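Local coordinates for protein transcriptional repressor PagR (Bacillus anthracis, PDB 2ZKZ) that represses expression of the pagA and atxA genes as a dimeric, DNA-binding transcription factor of the ArsR family, at residues 34-37 with 41-44; 71-76 with 80-85. All blocks are in the same frame, centred on the assembly; numbering follows the deposited sequence.

How the contacts relate
Contacts 1 and 2 meet at strand 78-82, the central strand of the small sheet in the winged helix fold of PagR. Contact 1 joins the end of helix 27-39 to the short strand 42-43, which leads into the predicted DNA-binding helix-turn-helix; contact 2 builds the beta hairpin of the wing. Their centres lie about 9 Å apart. L42 O of contact 1 and Y81 N of contact 2 are 2.8 Å apart, a probable hydrogen bond. The two contacts also touch through packing: L36 CD2 lies 3.2 Å from Y81 O, and A41 CB 3.6 Å from Y80 CD2.

Contact 1: 34-37 with 41-44; sequences NELY and ALNV
L36 and A41 have the nearest CA atoms of the two segments, 5.9 Å apart, where the end of a helix faces the short, weakly bonded strand around 42-43. Residues 34-37 are helical, whereas A41 and L42 have extended backbones, so the chain passes within a few residues from a helix to the edge of the sheet. N43 then takes the N-cap position of the next helix, at the start of the predicted helix-turn-helix motif.

The join is apolar and rests on two leucines whose side chains meet at a slant. L36 uses one branch: its CD2 methyl reaches L42 CB at 3.7 Å and also lies 3.7 Å from L42 N, touching both the root of that side chain and the strand backbone. L42 points toward the helix. With its CG anti to the carbonyl carbon (chi1 -65°), it carries CD1 to 3.9 Å from E35 CB and the same distance from E35 O. Only the base of E35 takes part in this packing; its chain bends at chi2, and the carboxylate forms a salt bridge through OE2 with K38.

Helix 44-51 continues this apolar layer, I50 meeting both E35 and L42 while I47 adds to L42. On the sheet side, both leucines have Y81 of strand 78-82 as a neighbour.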
ATOM      1  N   ASN A  34       8.354   7.991   5.669  1.00 24.85           N
ATOM      2  CA  ASN A  34       9.559   8.428   4.964  1.00 26.86           C
ATOM      3  C   ASN A  34      10.535   9.092   5.951  1.00 27.26           C
ATOM      4  O   ASN A  34      11.737   8.833   5.928  1.00 26.25           O
ATOM      5  CB  ASN A  34       9.198   9.431   3.864  1.00 30.36           C
ATOM      6  CG  ASN A  34      10.372   9.730   2.950  1.00 34.61           C
ATOM      7  OD1 ASN A  34      10.730  10.889   2.731  1.00 36.96           O
ATOM      8  ND2 ASN A  34      10.978   8.681   2.411  1.00 35.69           N
ATOM      9  N   GLU A  35      10.006   9.948   6.820  1.00 27.00           N
ATOM     10  CA  GLU A  35      10.838  10.637   7.805  1.00 29.05           C
ATOM     11  C   GLU A  35      11.517   9.662   8.768  1.00 28.78           C
ATOM     12  O   GLU A  35      12.688   9.837   9.115  1.00 28.80           O
ATOM     13  CB  GLU A  35      10.003  11.642   8.598  1.00 29.12           C
ATOM     14  CG  GLU A  35       9.550  12.857   7.811  1.00 31.34           C
ATOM     15  CD  GLU A  35      10.704  13.648   7.220  1.00 35.69           C
ATOM     16  OE1 GLU A  35      11.756  13.776   7.883  1.00 36.90           O
ATOM     17  OE2 GLU A  35      10.553  14.163   6.095  1.00 37.90           O
ATOM     18  N   LEU A  36      10.783   8.648   9.215  1.00 26.73           N
ATOM     19  CA  LEU A  36      11.346   7.657  10.123  1.00 28.14           C
ATOM     20  C   LEU A  36      12.393   6.824   9.398  1.00 31.09           C
ATOM     21  O   LEU A  36      13.345   6.341  10.000  1.00 31.54           O
ATOM     22  CB  LEU A  36      10.245   6.754  10.680  1.00 27.38           C
ATOM     23  CG  LEU A  36       9.385   7.442  11.740  1.00 28.68           C
ATOM     24  CD1 LEU A  36       8.178   6.573  12.102  1.00 28.65           C
ATOM     25  CD2 LEU A  36      10.249   7.717  12.967  1.00 28.02           C
ATOM     26  N   TYR A  37      12.208   6.662   8.094  1.00 31.42           N
ATOM     27  CA  TYR A  37      13.151   5.910   7.287  1.00 33.84           C
ATOM     28  C   TYR A  37      14.466   6.688   7.229  1.00 33.57           C
ATOM     29  O   TYR A  37      15.551   6.110   7.316  1.00 34.29           O
ATOM     30  CB  TYR A  37      12.581   5.711   5.877  1.00 34.02           C
ATOM     31  CG  TYR A  37      13.601   5.312   4.842  1.00 37.34           C
ATOM     32  CD1 TYR A  37      14.300   4.110   4.944  1.00 37.50           C
ATOM     33  CD2 TYR A  37      13.890   6.154   3.769  1.00 39.87           C
ATOM     34  CE1 TYR A  37      15.262   3.758   4.006  1.00 40.01           C
ATOM     35  CE2 TYR A  37      14.851   5.813   2.825  1.00 42.22           C
ATOM     36  CZ  TYR A  37      15.532   4.616   2.950  1.00 42.22           C
ATOM     37  OH  TYR A  37      16.487   4.287   2.018  1.00 46.82           O
ATOM     38  N   ALA A  41      14.653   7.316  14.183  1.00 28.05           N
ATOM     39  CA  ALA A  41      13.918   7.427  15.440  1.00 27.94           C
ATOM     40  C   ALA A  41      13.437   8.850  15.633  1.00 26.95           C
ATOM     41  O   ALA A  41      14.225   9.787  15.532  1.00 29.17           O
ATOM     42  CB  ALA A  41      14.814   7.013  16.609  1.00 27.28           C
ATOM     43  N   LEU A  42      12.147   9.010  15.919  1.00 25.10           N
ATOM     44  CA  LEU A  42      11.567  10.338  16.113  1.00 26.24           C
ATOM     45  C   LEU A  42      10.436  10.332  17.135  1.00 25.89           C
ATOM     46  O   LEU A  42       9.589   9.431  17.129  1.00 24.12           O
ATOM     47  CB  LEU A  42      11.010  10.873  14.789  1.00 25.84           C
ATOM     48  CG  LEU A  42      11.974  11.163  13.636  1.00 27.79           C
ATOM     49  CD1 LEU A  42      11.166  11.423  12.357  1.00 28.89           C
ATOM     50  CD2 LEU A  42      12.852  12.366  13.979  1.00 28.33           C
ATOM     51  N   ASN A  43      10.422  11.328  18.017  1.00 25.32           N
ATOM     52  CA  ASN A  43       9.343  11.416  18.988  1.00 27.49           C
ATOM     53  C   ASN A  43       8.253  12.278  18.357  1.00 27.49           C
ATOM     54  O   ASN A  43       8.449  12.842  17.275  1.00 25.43           O
ATOM     55  CB  ASN A  43       9.830  11.987  20.340  1.00 28.77           C
ATOM     56  CG  ASN A  43      10.483  13.358  20.225  1.00 30.80           C
ATOM     57  OD1 ASN A  43      11.452  13.655  20.940  1.00 33.51           O
ATOM     58  ND2 ASN A  43       9.954  14.203  19.359  1.00 27.90           N
ATOM     59  N   VAL A  44       7.105  12.360  19.017  1.00 28.56           N
ATOM     60  CA  VAL A  44       5.979  13.126  18.504  1.00 29.37           C
ATOM     61  C   VAL A  44       6.311  14.582  18.184  1.00 30.70           C
ATOM     62  O   VAL A  44       5.925  15.099  17.127  1.00 29.03           O
ATOM     63  CB  VAL A  44       4.793  13.079  19.501  1.00 32.11           C
ATOM     64  CG1 VAL A  44       3.603  13.849  18.944  1.00 31.57           C
ATOM     65  CG2 VAL A  44       4.401  11.627  19.763  1.00 34.08           C
TER

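Contact 2: 71-76 with 80-85; sequences KRNRQG and YYSINN
K71 and S82 exchange two backbone hydrogen bonds, K71 N to S82 O being nearly straight at 171°, and N73 and Y80 form a second such pair. Between them R72 faces Y81 as a non-hydrogen-bonded pair. This is the antiparallel beta hairpin that forms the wing of the winged helix fold in ArsR-type repressors.

The amide of N73 adds a side-chain bridge. Its ND2 donates to S82 OG at 2.9 Å and, less favourably, to Y80 O at 3.3 Å, approaching from above that carbonyl's plane. These two bonds from ND2 probably restrict the rotation of the amide. Y80 O accepts from both nitrogens of N73.

On the same face of the hairpin, with chi1 at 64°, the Y80 ring leans across to the partner strand, N73 CB lying over one face in a CH-pi contact, offset toward the rim, while Q75 CB meets the ring edge. Farther along, the aliphatic part of K71 crosses N84 at about a right angle, CD lying 3.8 Å from N84 CG. On the other face R72 runs alongside Y81, guanidinium and ring planes 40° apart, and R72 CD comes to 3.7 Å from Y81 OH.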
ATOM      1  N   LYS A  71       6.538   1.127  15.071  1.00 24.89           N
ATOM      2  CA  LYS A  71       6.822   0.561  16.377  1.00 27.13           C
ATOM      3  C   LYS A  71       6.978   1.698  17.388  1.00 26.66           C
ATOM      4  O   LYS A  71       7.685   2.673  17.130  1.00 25.70           O
ATOM      5  CB  LYS A  71       8.119  -0.254  16.327  1.00 30.17           C
ATOM      6  CG  LYS A  71       8.404  -1.031  17.603  1.00 32.84           C
ATOM      7  CD  LYS A  71       9.683  -1.834  17.484  1.00 38.89           C
ATOM      8  CE  LYS A  71       9.719  -2.959  18.511  1.00 38.68           C
ATOM      9  NZ  LYS A  71       9.314  -2.478  19.860  1.00 41.49           N
ATOM     10  N   ARG A  72       6.303   1.586  18.525  1.00 26.57           N
ATOM     11  CA  ARG A  72       6.429   2.598  19.559  1.00 28.46           C
ATOM     12  C   ARG A  72       7.504   2.107  20.530  1.00 28.67           C
ATOM     13  O   ARG A  72       7.489   0.951  20.952  1.00 29.15           O
ATOM     14  CB  ARG A  72       5.104   2.807  20.298  1.00 28.11           C
ATOM     15  CG  ARG A  72       5.186   3.878  21.373  1.00 31.06           C
ATOM     16  CD  ARG A  72       3.830   4.157  22.006  1.00 30.81           C
ATOM     17  NE  ARG A  72       3.258   2.959  22.613  1.00 33.97           N
ATOM     18  CZ  ARG A  72       2.037   2.900  23.136  1.00 34.15           C
ATOM     19  NH1 ARG A  72       1.260   3.974  23.130  1.00 34.82           N
ATOM     20  NH2 ARG A  72       1.590   1.767  23.654  1.00 34.44           N
ATOM     21  N   ASN A  73       8.438   2.993  20.865  1.00 29.09           N
ATOM     22  CA  ASN A  73       9.540   2.664  21.765  1.00 28.35           C
ATOM     23  C   ASN A  73       9.604   3.641  22.931  1.00 29.75           C
ATOM     24  O   ASN A  73       9.249   4.815  22.804  1.00 28.04           O
ATOM     25  CB  ASN A  73      10.879   2.746  21.027  1.00 28.19           C
ATOM     26  CG  ASN A  73      10.929   1.873  19.796  1.00 27.49           C
ATOM     27  OD1 ASN A  73      11.279   0.698  19.869  1.00 28.77           O
ATOM     28  ND2 ASN A  73      10.575   2.449  18.646  1.00 29.62           N
ATOM     29  N   ARG A  74      10.095   3.144  24.058  1.00 29.83           N
ATOM     30  CA  ARG A  74      10.243   3.939  25.258  1.00 31.83           C
ATOM     31  C   ARG A  74      11.703   3.899  25.722  1.00 32.23           C
ATOM     32  O   ARG A  74      12.337   2.848  25.714  1.00 31.54           O
ATOM     33  CB  ARG A  74       9.333   3.379  26.350  1.00 34.45           C
ATOM     34  CG  ARG A  74       9.695   3.805  27.766  1.00 38.89           C
ATOM     35  CD  ARG A  74       9.301   5.227  28.057  1.00 41.04           C
ATOM     36  NE  ARG A  74       7.854   5.411  28.162  1.00 42.55           N
ATOM     37  CZ  ARG A  74       7.284   6.575  28.457  1.00 44.78           C
ATOM     38  NH1 ARG A  74       8.045   7.641  28.677  1.00 44.97           N
ATOM     39  NH2 ARG A  74       5.962   6.686  28.523  1.00 43.51           N
ATOM     40  N   GLN A  75      12.235   5.057  26.095  1.00 32.61           N
ATOM     41  CA  GLN A  75      13.596   5.162  26.608  1.00 34.50           C
ATOM     42  C   GLN A  75      13.557   6.261  27.658  1.00 33.33           C
ATOM     43  O   GLN A  75      13.604   7.448  27.335  1.00 33.29           O
ATOM     44  CB  GLN A  75      14.586   5.515  25.495  1.00 36.48           C
ATOM     45  CG  GLN A  75      16.005   5.724  25.990  1.00 40.31           C
ATOM     46  CD  GLN A  75      17.021   5.760  24.866  1.00 42.58           C
ATOM     47  OE1 GLN A  75      17.391   4.723  24.318  1.00 45.61           O
ATOM     48  NE2 GLN A  75      17.468   6.958  24.511  1.00 43.01           N
ATOM     49  N   GLY A  76      13.455   5.857  28.919  1.00 34.13           N
ATOM     50  CA  GLY A  76      13.369   6.829  29.988  1.00 32.60           C
ATOM     51  C   GLY A  76      12.035   7.540  29.862  1.00 30.53           C
ATOM     52  O   GLY A  76      10.984   6.906  29.784  1.00 29.66           O
ATOM     53  N   TYR A  80       9.481   7.237  21.414  1.00 27.38           N
ATOM     54  CA  TYR A  80       9.824   7.547  20.032  1.00 27.57           C
ATOM     55  C   TYR A  80       9.385   6.417  19.108  1.00 26.83           C
ATOM     56  O   TYR A  80       9.227   5.274  19.530  1.00 25.43           O
ATOM     57  CB  TYR A  80      11.332   7.794  19.860  1.00 25.13           C
ATOM     58  CG  TYR A  80      12.214   6.601  20.148  1.00 29.32           C
ATOM     59  CD1 TYR A  80      12.636   6.319  21.447  1.00 28.43           C
ATOM     60  CD2 TYR A  80      12.625   5.748  19.120  1.00 27.90           C
ATOM     61  CE1 TYR A  80      13.445   5.221  21.718  1.00 30.41           C
ATOM     62  CE2 TYR A  80      13.433   4.645  19.382  1.00 30.57           C
ATOM     63  CZ  TYR A  80      13.839   4.391  20.682  1.00 31.44           C
ATOM     64  OH  TYR A  80      14.633   3.307  20.946  1.00 33.49           O
ATOM     65  N   TYR A  81       9.205   6.755  17.840  1.00 26.44           N
ATOM     66  CA  TYR A  81       8.766   5.787  16.855  1.00 25.76           C
ATOM     67  C   TYR A  81       9.864   5.352  15.912  1.00 25.61           C
ATOM     68  O   TYR A  81      10.829   6.074  15.675  1.00 23.73           O
ATOM     69  CB  TYR A  81       7.590   6.367  16.067  1.00 26.53           C
ATOM     70  CG  TYR A  81       6.360   6.514  16.923  1.00 25.86           C
ATOM     71  CD1 TYR A  81       5.453   5.461  17.049  1.00 26.10           C
ATOM     72  CD2 TYR A  81       6.137   7.675  17.666  1.00 24.59           C
ATOM     73  CE1 TYR A  81       4.359   5.554  17.897  1.00 28.24           C
ATOM     74  CE2 TYR A  81       5.039   7.781  18.520  1.00 27.44           C
ATOM     75  CZ  TYR A  81       4.157   6.709  18.630  1.00 30.30           C
ATOM     76  OH  TYR A  81       3.086   6.779  19.482  1.00 34.22           O
ATOM     77  N   SER A  82       9.705   4.147  15.381  1.00 25.70           N
ATOM     78  CA  SER A  82      10.666   3.590  14.453  1.00 26.50           C
ATOM     79  C   SER A  82       9.962   2.612  13.523  1.00 26.35           C
ATOM     80  O   SER A  82       8.793   2.279  13.722  1.00 24.21           O
ATOM     81  CB  SER A  82      11.767   2.857  15.222  1.00 27.71           C
ATOM     82  OG  SER A  82      11.228   1.766  15.947  1.00 24.52           O
ATOM     83  N   ILE A  83      10.675   2.169  12.496  1.00 27.09           N
ATOM     84  CA  ILE A  83      10.128   1.194  11.561  1.00 29.75           C
ATOM     85  C   ILE A  83      10.857  -0.116  11.840  1.00 31.27           C
ATOM     86  O   ILE A  83      12.085  -0.171  11.756  1.00 30.39           O
ATOM     87  CB  ILE A  83      10.398   1.576  10.090  1.00 29.33           C
ATOM     88  CG1 ILE A  83       9.781   2.935   9.762  1.00 27.88           C
ATOM     89  CG2 ILE A  83       9.822   0.506   9.168  1.00 27.75           C
ATOM     90  CD1 ILE A  83      10.244   3.483   8.401  1.00 25.19           C
ATOM     91  N   ASN A  84      10.114  -1.161  12.191  1.00 33.10           N
ATOM     92  CA  ASN A  84      10.738  -2.452  12.452  1.00 36.08           C
ATOM     93  C   ASN A  84      10.194  -3.545  11.520  1.00 35.67           C
ATOM     94  O   ASN A  84      10.671  -4.680  11.539  1.00 36.09           O
ATOM     95  CB  ASN A  84      10.545  -2.843  13.918  1.00 38.96           C
ATOM     96  CG  ASN A  84       9.270  -3.616  14.156  1.00 43.50           C
ATOM     97  OD1 ASN A  84       8.206  -3.258  13.649  1.00 44.74           O
ATOM     98  ND2 ASN A  84       9.368  -4.682  14.943  1.00 43.92           N
ATOM     99  N   ASN A  85       9.203  -3.193  10.704  1.00 34.28           N
ATOM    100  CA  ASN A  85       8.616  -4.132   9.750  1.00 33.36           C
ATOM    101  C   ASN A  85       9.351  -3.975   8.424  1.00 34.44           C
ATOM    102  O   ASN A  85       9.344  -2.900   7.816  1.00 33.82           O
ATOM    103  CB  ASN A  85       7.131  -3.834   9.542  1.00 34.43           C
ATOM    104  CG  ASN A  85       6.416  -4.928   8.764  1.00 34.83           C
ATOM    105  OD1 ASN A  85       6.921  -5.424   7.757  1.00 33.11           O
ATOM    106  ND2 ASN A  85       5.232  -5.303   9.229  1.00 34.78           N
TER